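Side-chain contacts in glutamate--cysteine ligase GshA (Methylobacillus flagellatus KT, PDB 3K1T), which probably acts as a ligase that joins glutamate to cysteine, the first step in the making of glutathione: residues Pro141-Leu144 / His150-Leu153; Leu98-Glu103 / His116-Ile121; Gly132-Glu137 / Asn178-Gly183; Ile174-Asp179 / Asp186-Leu191; Gln82-Ala87 / Arg123-Glu128. All coordinates share one frame; numbering follows the deposited sequence.

Contact 1: residues Pro141-Leu144 / His150-Leu153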
# COMPACT_ATOMS: atom_id res chain seq x y z
N PRO A 141 15.12 -32.39 1.28
CA PRO A 141 15.05 -31.19 0.42
C PRO A 141 14.91 -31.57 -1.04
O PRO A 141 15.68 -32.42 -1.54
CB PRO A 141 16.37 -30.49 0.69
CG PRO A 141 16.80 -30.99 2.07
CD PRO A 141 16.37 -32.42 2.07
N THR A 142 13.92 -30.99 -1.70
CA THR A 142 13.52 -31.41 -3.03
C THR A 142 13.31 -30.17 -3.90
O THR A 142 12.52 -29.28 -3.55
CB THR A 142 12.22 -32.21 -2.97
OG1 THR A 142 12.42 -33.34 -2.12
CG2 THR A 142 11.76 -32.68 -4.37
N PHE A 143 14.05 -30.09 -4.99
CA PHE A 143 13.95 -28.95 -5.93
C PHE A 143 12.97 -29.32 -7.01
O PHE A 143 13.13 -30.39 -7.64
CB PHE A 143 15.31 -28.65 -6.56
CG PHE A 143 16.32 -28.08 -5.60
CD1 PHE A 143 17.08 -28.91 -4.82
CD2 PHE A 143 16.48 -26.70 -5.47
CE1 PHE A 143 18.00 -28.40 -3.93
CE2 PHE A 143 17.41 -26.18 -4.58
CZ PHE A 143 18.17 -27.03 -3.81
N LEU A 144 11.96 -28.49 -7.21
CA LEU A 144 10.94 -28.71 -8.23
C LEU A 144 10.94 -27.58 -9.27
O LEU A 144 10.86 -26.41 -8.93
CB LEU A 144 9.55 -28.84 -7.62
CG LEU A 144 9.32 -29.98 -6.60
CD1 LEU A 144 7.94 -29.87 -6.03
CD2 LEU A 144 9.56 -31.37 -7.23
N HIS A 150 13.10 -21.37 -13.49
CA HIS A 150 13.20 -21.31 -12.02
C HIS A 150 12.85 -22.64 -11.37
O HIS A 150 12.37 -23.57 -12.01
CB HIS A 150 12.24 -20.27 -11.45
CG HIS A 150 12.48 -18.88 -11.94
ND1 HIS A 150 13.45 -18.58 -12.88
CD2 HIS A 150 11.84 -17.72 -11.65
CE1 HIS A 150 13.41 -17.29 -13.13
NE2 HIS A 150 12.45 -16.74 -12.41
N SER A 151 13.09 -22.69 -10.07
CA SER A 151 12.63 -23.81 -9.28
C SER A 151 12.33 -23.36 -7.86
O SER A 151 12.73 -22.28 -7.44
CB SER A 151 13.69 -24.93 -9.31
OG SER A 151 14.80 -24.55 -8.55
N ILE A 152 11.55 -24.15 -7.14
CA ILE A 152 11.33 -23.89 -5.75
C ILE A 152 11.93 -25.08 -4.97
O ILE A 152 12.06 -26.20 -5.49
CB ILE A 152 9.85 -23.63 -5.41
CG1 ILE A 152 9.02 -24.90 -5.49
CG2 ILE A 152 9.22 -22.53 -6.32
CD1 ILE A 152 7.61 -24.69 -4.95
N LEU A 153 12.32 -24.80 -3.74
CA LEU A 153 12.92 -25.80 -2.86
C LEU A 153 11.89 -26.14 -1.78
O LEU A 153 11.50 -25.24 -1.01
CB LEU A 153 14.17 -25.22 -2.20
CG LEU A 153 14.78 -26.06 -1.07
CD1 LEU A 153 15.15 -27.46 -1.57
CD2 LEU A 153 15.97 -25.35 -0.47
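F143 faces L153, and L144 pairs with I152, where the strand 142-144 runs antiparallel to 151-153. The two axes come within 4.6 Å and their directions differ by 156°. L144 and I152 form the hydrogen-bonded pair. L144 N donates a hydrogen bond to I152 O at 2.9 Å, nearly straight at 170°. I152 N returns the bond to L144 O at 3.0 Å. F143 and L153 are the non-hydrogen-bonded pair, with F143 CA 3.4 Å from I152 O in a CA-H...O contact.

The main side-chain contact is CH-pi. L153 CD1 sits over the centre of the F143 ring, 3.8 Å from its centroid. L153 has CG anti to its backbone N (chi1 170°), and CD1 then reaches over the ring. L153 CD1 also touches P141 CB at 4.0 Å. S151 OG lies at the ring edge, near its plane, 4.1 Å from F143 CD2.

L144 and I152 point to the other face, where both rest on L112 of helix 109-124. This is a beta hairpin at the surface of the chain. Its backbone bonds set the register, the helix covers one face, and the other is held by apolar and CH-pi contacts among side chains at the surface.

Contact 2: residues Leu98-Glu103 / His116-Ile121. With SO4 (sulfate ion), chain D.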
# COMPACT_ATOMS: atom_id res chain seq x y z
N LEU A 98 9.45 -16.57 8.21
CA LEU A 98 8.14 -17.13 7.98
C LEU A 98 8.27 -18.47 7.29
O LEU A 98 8.96 -18.58 6.26
CB LEU A 98 7.34 -16.17 7.11
CG LEU A 98 5.86 -16.45 6.93
CD1 LEU A 98 5.08 -16.35 8.24
CD2 LEU A 98 5.28 -15.43 5.86
N LEU A 99 7.64 -19.49 7.87
CA LEU A 99 7.55 -20.80 7.24
C LEU A 99 6.26 -20.84 6.45
O LEU A 99 5.18 -20.59 7.01
CB LEU A 99 7.53 -21.92 8.31
CG LEU A 99 7.51 -23.38 7.82
CD1 LEU A 99 8.85 -23.75 7.20
CD2 LEU A 99 7.16 -24.37 8.97
N LEU A 100 6.37 -21.13 5.16
CA LEU A 100 5.23 -21.23 4.25
C LEU A 100 4.93 -22.70 3.98
O LEU A 100 5.76 -23.43 3.45
CB LEU A 100 5.50 -20.50 2.93
CG LEU A 100 4.39 -20.54 1.84
CD1 LEU A 100 3.15 -19.75 2.28
CD2 LEU A 100 4.95 -19.98 0.49
N ILE A 101 3.73 -23.14 4.36
CA ILE A 101 3.27 -24.51 4.07
C ILE A 101 2.35 -24.53 2.83
O ILE A 101 1.26 -24.00 2.86
CB ILE A 101 2.55 -25.14 5.30
CG1 ILE A 101 3.49 -25.11 6.53
CG2 ILE A 101 2.10 -26.57 4.96
CD1 ILE A 101 2.96 -25.73 7.79
N PRO A 102 2.79 -25.18 1.75
CA PRO A 102 2.02 -25.23 0.50
C PRO A 102 1.01 -26.37 0.50
O PRO A 102 1.09 -27.26 1.37
CB PRO A 102 3.10 -25.47 -0.54
CG PRO A 102 4.08 -26.35 0.19
CD PRO A 102 4.06 -25.89 1.62
N GLU A 103 0.09 -26.34 -0.45
CA GLU A 103 -0.74 -27.51 -0.75
C GLU A 103 0.22 -28.69 -1.03
O GLU A 103 1.39 -28.49 -1.40
CB GLU A 103 -1.64 -27.25 -1.96
CG GLU A 103 -2.88 -26.36 -1.72
CD GLU A 103 -3.94 -27.02 -0.80
OE1 GLU A 103 -3.86 -28.25 -0.56
OE2 GLU A 103 -4.84 -26.30 -0.30
N HIS A 116 6.19 -19.81 -5.99
CA HIS A 116 7.30 -18.91 -6.29
C HIS A 116 6.91 -17.43 -6.21
O HIS A 116 7.61 -16.62 -5.59
CB HIS A 116 7.90 -19.21 -7.65
CG HIS A 116 8.94 -18.22 -8.07
ND1 HIS A 116 10.27 -18.36 -7.74
CD2 HIS A 116 8.85 -17.08 -8.79
CE1 HIS A 116 10.95 -17.33 -8.22
NE2 HIS A 116 10.10 -16.53 -8.85
N ALA A 117 5.78 -17.08 -6.83
CA ALA A 117 5.27 -15.68 -6.85
C ALA A 117 4.93 -15.18 -5.45
O ALA A 117 5.27 -14.05 -5.09
CB ALA A 117 4.02 -15.59 -7.77
N LEU A 118 4.24 -16.03 -4.66
CA LEU A 118 3.92 -15.71 -3.28
C LEU A 118 5.17 -15.52 -2.40
O LEU A 118 5.30 -14.55 -1.64
CB LEU A 118 2.98 -16.76 -2.68
CG LEU A 118 2.61 -16.59 -1.22
CD1 LEU A 118 1.95 -15.23 -0.84
CD2 LEU A 118 1.70 -17.78 -0.79
N THR A 119 6.13 -16.43 -2.54
CA THR A 119 7.38 -16.37 -1.80
C THR A 119 8.14 -15.07 -2.12
O THR A 119 8.70 -14.40 -1.23
CB THR A 119 8.27 -17.59 -2.11
OG1 THR A 119 7.57 -18.80 -1.77
CG2 THR A 119 9.56 -17.50 -1.34
N HIS A 120 8.10 -14.68 -3.39
CA HIS A 120 8.77 -13.47 -3.86
C HIS A 120 8.16 -12.22 -3.19
O HIS A 120 8.89 -11.35 -2.68
CB HIS A 120 8.65 -13.32 -5.36
CG HIS A 120 9.29 -12.06 -5.89
ND1 HIS A 120 10.64 -11.82 -5.81
CD2 HIS A 120 8.75 -10.97 -6.50
CE1 HIS A 120 10.91 -10.63 -6.32
NE2 HIS A 120 9.78 -10.10 -6.76
N ILE A 121 6.84 -12.16 -3.17
CA ILE A 121 6.16 -11.03 -2.47
C ILE A 121 6.56 -10.95 -1.01
O ILE A 121 6.87 -9.87 -0.49
CB ILE A 121 4.62 -11.12 -2.60
CG1 ILE A 121 4.17 -10.91 -4.05
CG2 ILE A 121 3.88 -10.12 -1.63
CD1 ILE A 121 2.77 -11.55 -4.33
S SO4 D . 12.72 -14.46 -4.67
O1 SO4 D . 12.55 -14.60 -6.09
O2 SO4 D . 12.55 -13.08 -4.18
O3 SO4 D . 11.62 -15.29 -4.18
O4 SO4 D . 13.91 -15.04 -4.04
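L100 meets L118 and T119 inside a beta-alpha-beta unit. Strand 97-102 leads into helix 109-124, and the chain then returns in the parallel strand 128-133. The helix lies against the sheet here.

The apolar contact is small and buried. L100 CD1 touches L118 CD2 at 3.9 Å, and the two side chains cross at an oblique angle. With chi1 near 180° in both leucines (179° and 177°), the branched ends meet between strand and helix. L100 CD2 also lies 3.7 Å from T119 OG1. L100 and T119 each have two modelled conformers, so details that rest on them are less certain. T119 OG1 is hydrogen-bonded to V115 O, one helical turn back, and to a bound glycerol.

Within 116-121, H120 N bonds H116 O and I121 N bonds A117 O, as in a regular helix.

The remaining contacts are with a sulfate ion, probably from the crystallisation liquor. The ion lies at the edge of the H120 ring, its sulfur in the ring plane. R123 NH1 also binds it. Without the imidazole of H120, as with a leucine here, sulfate O2 is likely to lose its N-H donor, while R123 NH1 would still reach the ion. H116 approaches obliquely, with H116 CE1 3.8 Å from sulfate O1, and its ring also meets that of H150. From H120, ND1 gives a hydrogen bond to sulfate O2 at 2.8 Å, with an N-H...O angle of 156°.

Contact 3: residues Gly132-Glu137 / Asn178-Gly183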
# COMPACT_ATOMS: atom_id res chain seq x y z
N GLY A 132 8.00 -25.18 3.77
CA GLY A 132 7.94 -26.41 4.56
C GLY A 132 6.79 -27.28 4.11
O GLY A 132 5.62 -26.95 4.30
N SER A 133 7.12 -28.41 3.51
CA SER A 133 6.14 -29.38 3.08
C SER A 133 5.63 -30.27 4.22
O SER A 133 6.43 -30.76 5.01
CB SER A 133 6.79 -30.31 2.04
OG SER A 133 5.84 -31.25 1.54
N ILE A 134 4.33 -30.56 4.22
CA ILE A 134 3.76 -31.60 5.06
C ILE A 134 3.30 -32.78 4.21
O ILE A 134 2.51 -33.60 4.66
CB ILE A 134 2.60 -31.05 5.95
CG1 ILE A 134 1.45 -30.49 5.11
CG2 ILE A 134 3.15 -30.00 6.93
CD1 ILE A 134 0.14 -30.09 5.95
N ALA A 135 3.79 -32.86 2.97
CA ALA A 135 3.44 -33.96 2.09
C ALA A 135 4.30 -35.16 2.49
O ALA A 135 5.53 -35.05 2.60
CB ALA A 135 3.66 -33.60 0.62
N PRO A 136 3.67 -36.30 2.74
CA PRO A 136 4.40 -37.46 3.29
C PRO A 136 5.49 -38.02 2.36
O PRO A 136 6.45 -38.61 2.82
CB PRO A 136 3.28 -38.48 3.54
CG PRO A 136 2.25 -38.17 2.52
CD PRO A 136 2.26 -36.63 2.45
N GLU A 137 5.33 -37.81 1.06
CA GLU A 137 6.33 -38.19 0.06
C GLU A 137 7.55 -37.26 -0.05
O GLU A 137 8.53 -37.60 -0.69
CB GLU A 137 5.65 -38.32 -1.31
CG GLU A 137 5.20 -37.01 -1.92
CD GLU A 137 3.76 -36.58 -1.54
OE1 GLU A 137 3.17 -37.12 -0.56
OE2 GLU A 137 3.25 -35.65 -2.25
N ASN A 178 -2.27 -23.89 2.26
CA ASN A 178 -2.87 -25.24 2.18
C ASN A 178 -4.15 -25.10 3.02
O ASN A 178 -4.09 -24.71 4.20
CB ASN A 178 -1.90 -26.22 2.83
CG ASN A 178 -2.39 -27.65 2.85
OD1 ASN A 178 -3.59 -27.92 3.07
ND2 ASN A 178 -1.47 -28.59 2.60
N ASP A 179 -5.31 -25.35 2.43
CA ASP A 179 -6.55 -25.05 3.12
C ASP A 179 -6.94 -26.09 4.19
O ASP A 179 -7.90 -25.88 4.93
CB ASP A 179 -7.72 -24.81 2.12
CG ASP A 179 -8.18 -26.05 1.42
OD1 ASP A 179 -7.82 -27.19 1.80
OD2 ASP A 179 -8.91 -25.87 0.44
N LEU A 180 -6.18 -27.18 4.31
CA LEU A 180 -6.40 -28.17 5.38
C LEU A 180 -7.89 -28.67 5.42
O LEU A 180 -8.40 -29.08 6.48
CB LEU A 180 -5.94 -27.63 6.74
CG LEU A 180 -4.46 -27.17 6.87
CD1 LEU A 180 -4.09 -26.71 8.26
CD2 LEU A 180 -3.49 -28.27 6.41
N SER A 181 -8.53 -28.71 4.26
CA SER A 181 -9.93 -29.11 4.18
C SER A 181 -10.13 -30.61 4.50
O SER A 181 -11.24 -31.04 4.85
CB SER A 181 -10.50 -28.79 2.79
OG SER A 181 -9.74 -29.45 1.80
N GLY A 182 -9.06 -31.38 4.36
CA GLY A 182 -9.01 -32.77 4.79
C GLY A 182 -8.82 -32.98 6.28
O GLY A 182 -8.79 -34.13 6.73
N GLY A 183 -8.75 -31.90 7.06
CA GLY A 183 -8.50 -31.95 8.50
C GLY A 183 -7.12 -31.39 8.85
O GLY A 183 -6.15 -31.56 8.09
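D179 OD1 is gripped twice, in the loop whose N178 and L180 meet I134. S181 N and S181 OG each donate to D179 OD1 at 3.0 Å, from the same face of the carboxylate. S181 N comes from above that plane, while S181 OG comes on the syn side, tilted out of it. The bond from S181 N makes an Asx turn.

N178 makes a second Asx turn. L180 N donates to N178 OD1 at 3.0 Å, in the carbonyl plane. N178 ND2 donates to P102 O, so both ends of the amide are used and its rotation is fixed. Were N178 replaced by an alanine, L180 N and P102 O would probably both lose a partner.

I134 CD1 lies 4.0 Å from N178 ND2 and 4.1 Å from L180 CD2. I134 CG1 stands between the backbone N and the carbonyl carbon (chi1 60°), and CD1 extends beyond it (chi2 172°) to the loop. I134 and N178 approach from opposite directions, and I134 and L180 cross at about a right angle. S133 OG accepts from A135 N, an ST turn.

No hydrogen bond crosses between the segments. The loop after strand 173-177 is shaped by its own polar turns, and a single isoleucine methyl packs against it.

Contact 4: residues Ile174-Asp179 / Asp186-Leu191. With SO4 (sulfate ion), chain E.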
# COMPACT_ATOMS: atom_id res chain seq x y z
N ILE A 174 3.78 -19.25 10.96
CA ILE A 174 3.59 -20.23 9.90
C ILE A 174 2.43 -19.76 9.02
O ILE A 174 1.32 -19.62 9.52
CB ILE A 174 3.25 -21.60 10.48
CG1 ILE A 174 4.40 -22.08 11.38
CG2 ILE A 174 2.93 -22.64 9.38
CD1 ILE A 174 3.97 -23.20 12.35
N LEU A 175 2.69 -19.54 7.74
CA LEU A 175 1.65 -19.14 6.80
C LEU A 175 1.17 -20.34 6.03
O LEU A 175 1.94 -21.03 5.37
CB LEU A 175 2.17 -18.06 5.83
CG LEU A 175 1.18 -17.56 4.78
CD1 LEU A 175 -0.02 -16.85 5.45
CD2 LEU A 175 1.85 -16.58 3.74
N LEU A 176 -0.12 -20.63 6.17
CA LEU A 176 -0.75 -21.68 5.39
C LEU A 176 -1.14 -21.23 3.99
O LEU A 176 -1.92 -20.29 3.83
CB LEU A 176 -2.00 -22.19 6.11
CG LEU A 176 -1.80 -22.75 7.50
CD1 LEU A 176 -3.19 -22.93 8.18
CD2 LEU A 176 -0.99 -24.07 7.41
N ASN A 177 -0.62 -21.92 2.98
CA ASN A 177 -1.16 -21.83 1.62
C ASN A 177 -1.80 -23.18 1.23
O ASN A 177 -1.86 -23.55 0.07
CB ASN A 177 -0.08 -21.41 0.62
CG ASN A 177 -0.64 -20.91 -0.68
OD1 ASN A 177 -0.40 -21.50 -1.75
ND2 ASN A 177 -1.41 -19.81 -0.61
N ASN A 178 -2.27 -23.89 2.26
CA ASN A 178 -2.87 -25.24 2.18
C ASN A 178 -4.15 -25.10 3.02
O ASN A 178 -4.09 -24.71 4.20
CB ASN A 178 -1.90 -26.22 2.83
CG ASN A 178 -2.39 -27.65 2.85
OD1 ASN A 178 -3.59 -27.92 3.07
ND2 ASN A 178 -1.47 -28.59 2.60
N ASP A 179 -5.31 -25.35 2.43
CA ASP A 179 -6.55 -25.05 3.12
C ASP A 179 -6.94 -26.09 4.19
O ASP A 179 -7.90 -25.88 4.93
CB ASP A 179 -7.72 -24.81 2.12
CG ASP A 179 -8.18 -26.05 1.42
OD1 ASP A 179 -7.82 -27.19 1.80
OD2 ASP A 179 -8.91 -25.87 0.44
N ASP A 186 -2.33 -33.71 12.95
CA ASP A 186 -1.86 -33.65 14.32
C ASP A 186 -0.50 -32.93 14.49
O ASP A 186 -0.31 -32.20 15.47
CB ASP A 186 -1.86 -35.06 14.95
CG ASP A 186 -1.92 -35.03 16.49
OD1 ASP A 186 -2.50 -34.07 17.05
OD2 ASP A 186 -1.38 -35.97 17.13
N ILE A 187 0.39 -33.05 13.51
CA ILE A 187 1.69 -32.37 13.54
C ILE A 187 1.57 -30.83 13.57
O ILE A 187 2.50 -30.15 14.05
CB ILE A 187 2.61 -32.85 12.37
CG1 ILE A 187 4.10 -32.48 12.65
CG2 ILE A 187 2.16 -32.30 10.99
CD1 ILE A 187 5.10 -33.11 11.63
N LEU A 188 0.44 -30.30 13.13
CA LEU A 188 0.20 -28.85 13.19
C LEU A 188 -0.60 -28.39 14.42
O LEU A 188 -0.90 -27.19 14.54
CB LEU A 188 -0.52 -28.36 11.92
CG LEU A 188 0.19 -28.54 10.58
CD1 LEU A 188 -0.54 -27.82 9.39
CD2 LEU A 188 1.64 -28.16 10.66
N GLN A 189 -0.92 -29.32 15.34
CA GLN A 189 -1.72 -28.99 16.51
C GLN A 189 -0.87 -28.79 17.78
O GLN A 189 0.11 -29.50 18.02
CB GLN A 189 -2.76 -30.08 16.77
CG GLN A 189 -3.76 -30.23 15.61
CD GLN A 189 -4.82 -31.29 15.87
OE1 GLN A 189 -5.23 -31.48 17.02
NE2 GLN A 189 -5.30 -31.96 14.80
N GLY A 190 -1.27 -27.82 18.60
CA GLY A 190 -0.60 -27.56 19.87
C GLY A 190 0.79 -26.97 19.73
O GLY A 190 1.67 -27.21 20.57
N LEU A 191 1.02 -26.20 18.65
CA LEU A 191 2.32 -25.58 18.41
C LEU A 191 2.45 -24.25 19.16
O LEU A 191 1.44 -23.56 19.42
CB LEU A 191 2.54 -25.34 16.92
CG LEU A 191 2.62 -26.55 15.97
CD1 LEU A 191 2.58 -26.08 14.44
CD2 LEU A 191 3.87 -27.36 16.28
S SO4 E . -3.80 -25.22 18.47
O1 SO4 E . -3.22 -24.06 17.80
O2 SO4 E . -5.25 -25.04 18.56
O3 SO4 E . -3.54 -26.45 17.73
O4 SO4 E . -3.26 -25.28 19.82
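I174 and L191 make the closer half of this contact. I174 CD1 meets L191 CD1 methyl to methyl at 3.8 Å, and the two side chains cross at about a right angle. I174 has CG1 anti to its carbonyl carbon (chi1 -60°), and CD1 extends from there to the leucine. L176 and L188 are looser. Their nearest atoms, L176 CD2 and L188 CD1, are 4.3 Å apart. The two segments bury little against each other, about 111 Å² in all, and no hydrogen bond joins them.

The other side of the loop is more open and polar. D186 to L188 form a short 3-10 turn, closed by Q189 N bonding D186 O at 2.9 Å. G190 follows at a positive phi, a conformation glycine adopts easily, and it is exposed. G190 N gives a nearly straight hydrogen bond (171°) to O3 of a sulfate ion at 2.8 Å. H200 ND1 holds the ion as well. The sulfate probably comes from the crystallisation liquor, so it need not mark a natural site. Q189 NE2 is bonded to I184 O, and Q189 O takes a bond from R159 NH1.

Strand 173-177 lies between strands 97-102 and 194-196 in the mixed sheet and runs parallel to both. The loop 186-191 comes after it in the chain, before strand 194-196, and folds back over its side chains. I174, L188 and L191 all also touch L164 of strand 163-166, and I174 and L188 touch I101 of strand 97-102.

Contact 5: residues Gln82-Ala87 / Arg123-Glu128. With SO4 (sulfate ion), chain D.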
# COMPACT_ATOMS: atom_id res chain seq x y z
N GLN A 82 3.55 -3.63 -0.63
CA GLN A 82 3.17 -2.70 0.42
C GLN A 82 2.04 -3.28 1.28
O GLN A 82 2.08 -3.22 2.52
CB GLN A 82 2.75 -1.36 -0.21
CG GLN A 82 2.50 -0.27 0.81
CD GLN A 82 2.09 1.02 0.12
OE1 GLN A 82 2.94 1.81 -0.29
NE2 GLN A 82 0.82 1.23 -0.01
N ALA A 83 1.04 -3.88 0.63
CA ALA A 83 -0.07 -4.47 1.36
C ALA A 83 0.41 -5.65 2.21
O ALA A 83 -0.05 -5.87 3.32
CB ALA A 83 -1.19 -4.91 0.37
N ALA A 84 1.33 -6.45 1.68
CA ALA A 84 1.90 -7.56 2.44
C ALA A 84 2.65 -7.02 3.66
O ALA A 84 2.55 -7.59 4.74
CB ALA A 84 2.85 -8.40 1.57
N MSE A 85 3.37 -5.92 3.51
CA MSE A 85 4.01 -5.29 4.68
C MSE A 85 3.04 -4.83 5.76
O MSE A 85 3.28 -5.04 6.95
CB MSE A 85 4.90 -4.10 4.29
CG MSE A 85 6.15 -4.56 3.64
SE MSE A 85 7.19 -3.00 3.01
CE MSE A 85 8.98 -3.84 3.15
N VAL A 86 1.92 -4.25 5.35
CA VAL A 86 0.84 -3.91 6.29
C VAL A 86 0.34 -5.16 7.01
O VAL A 86 0.19 -5.17 8.22
CB VAL A 86 -0.33 -3.20 5.55
CG1 VAL A 86 -1.55 -2.98 6.49
CG2 VAL A 86 0.17 -1.84 4.98
N ALA A 87 0.06 -6.23 6.26
CA ALA A 87 -0.39 -7.51 6.84
C ALA A 87 0.61 -8.03 7.87
O ALA A 87 0.23 -8.41 8.97
CB ALA A 87 -0.63 -8.57 5.74
N ARG A 123 9.24 -12.16 0.54
CA ARG A 123 10.65 -11.77 0.67
C ARG A 123 10.83 -10.27 0.44
O ARG A 123 11.62 -9.60 1.15
CB ARG A 123 11.54 -12.56 -0.30
CG ARG A 123 11.70 -14.04 0.17
CD ARG A 123 12.58 -14.85 -0.76
NE ARG A 123 12.70 -16.21 -0.21
CZ ARG A 123 12.86 -17.32 -0.92
NH1 ARG A 123 12.94 -17.29 -2.24
NH2 ARG A 123 12.95 -18.50 -0.27
N GLN A 124 10.17 -9.75 -0.58
CA GLN A 124 10.18 -8.29 -0.85
C GLN A 124 9.56 -7.48 0.31
O GLN A 124 9.95 -6.34 0.53
CB GLN A 124 9.51 -7.94 -2.16
CG GLN A 124 10.16 -8.57 -3.44
CD GLN A 124 11.35 -7.82 -3.94
OE1 GLN A 124 12.43 -7.88 -3.37
NE2 GLN A 124 11.16 -7.08 -5.01
N ALA A 125 8.68 -8.11 1.07
CA ALA A 125 8.13 -7.51 2.28
C ALA A 125 9.10 -7.56 3.44
O ALA A 125 8.82 -7.03 4.51
CB ALA A 125 6.73 -8.15 2.65
N GLY A 126 10.26 -8.17 3.23
CA GLY A 126 11.33 -8.16 4.22
C GLY A 126 11.37 -9.36 5.16
O GLY A 126 11.96 -9.27 6.22
N LEU A 127 10.71 -10.44 4.79
CA LEU A 127 10.77 -11.67 5.56
C LEU A 127 11.78 -12.66 4.96
O LEU A 127 11.99 -12.70 3.75
CB LEU A 127 9.40 -12.29 5.62
CG LEU A 127 8.34 -11.52 6.41
CD1 LEU A 127 6.97 -12.11 6.08
CD2 LEU A 127 8.65 -11.57 7.94
N GLU A 128 12.44 -13.44 5.83
CA GLU A 128 13.19 -14.61 5.39
C GLU A 128 12.17 -15.73 5.32
O GLU A 128 11.51 -16.03 6.32
CB GLU A 128 14.31 -14.88 6.41
CG GLU A 128 15.24 -16.00 6.07
CD GLU A 128 16.22 -16.33 7.23
OE1 GLU A 128 16.53 -15.40 8.05
OE2 GLU A 128 16.65 -17.52 7.31
S SO4 D . 12.72 -14.46 -4.67
O1 SO4 D . 12.55 -14.60 -6.09
O2 SO4 D . 12.55 -13.08 -4.18
O3 SO4 D . 11.62 -15.29 -4.18
O4 SO4 D . 13.91 -15.04 -4.04
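A Schellman motif ends helix 109-124, and its A125 packs on A84 and M85 of helix 77-91. G126 is the first residue to leave the helix. It has positive phi, and G126 N bonds R123 O at 2.9 Å. At these backbone angles a CB would collide with A125 O, so glycine suits the position.

A125 CB is the centre of the apolar contact. A125 CB lies 3.8 Å from M85 CG and 4.0 Å from A84 CB; the two alanines let the helix end come close. M85 is a selenomethionine. A chi1 of -73° sets M85 CG beside the backbone N, and the chain is extended beyond CG. This carries the terminal methyl alongside the backbone of the helix end. M85 CE lies 3.5 Å from A125 O and 3.7 Å from Q124 O. A125 O also accepts a hydrogen bond from R34 of the second subunit, so this helix end takes part in the dimer contact.

R123 points the other way, to a sulfate ion that H120 also binds. A single nitrogen makes both bonds: R123 NH1 lies 3.0 Å from sulfate O4 and 3.1 Å from sulfate O3. Both bonds are bent (145° and 142°). The sulfur is at the edge of the guanidinium, in its plane. R123 NH2 donates to V129 O, which helps to fix the group.

After the turn the chain enters strand 128-133. E128 bonds with the backbone of L98, and L127 covers V88 of helix 77-91 and L98 of strand 97-102.

Overall arrangement
Contacts 2, 3, 4 and 5 are buried, while contact 1 is a surface hairpin. Contacts 1 to 4 all reach the same mixed sheet. Contact 2 joins a strand of it to helix 109-124, and contact 5 joins the end of that helix to helix 77-91, near the second subunit. The two touch and share one sulfate ion. Contacts 3 and 4 lie side by side, their centres about 8 Å apart, and share N178 and D179. Only contact 1 has hydrogen bonds between its own segments. The others meet mainly through methyl groups, and their polar bonds stay within a segment or go to neighbouring residues and sulfate.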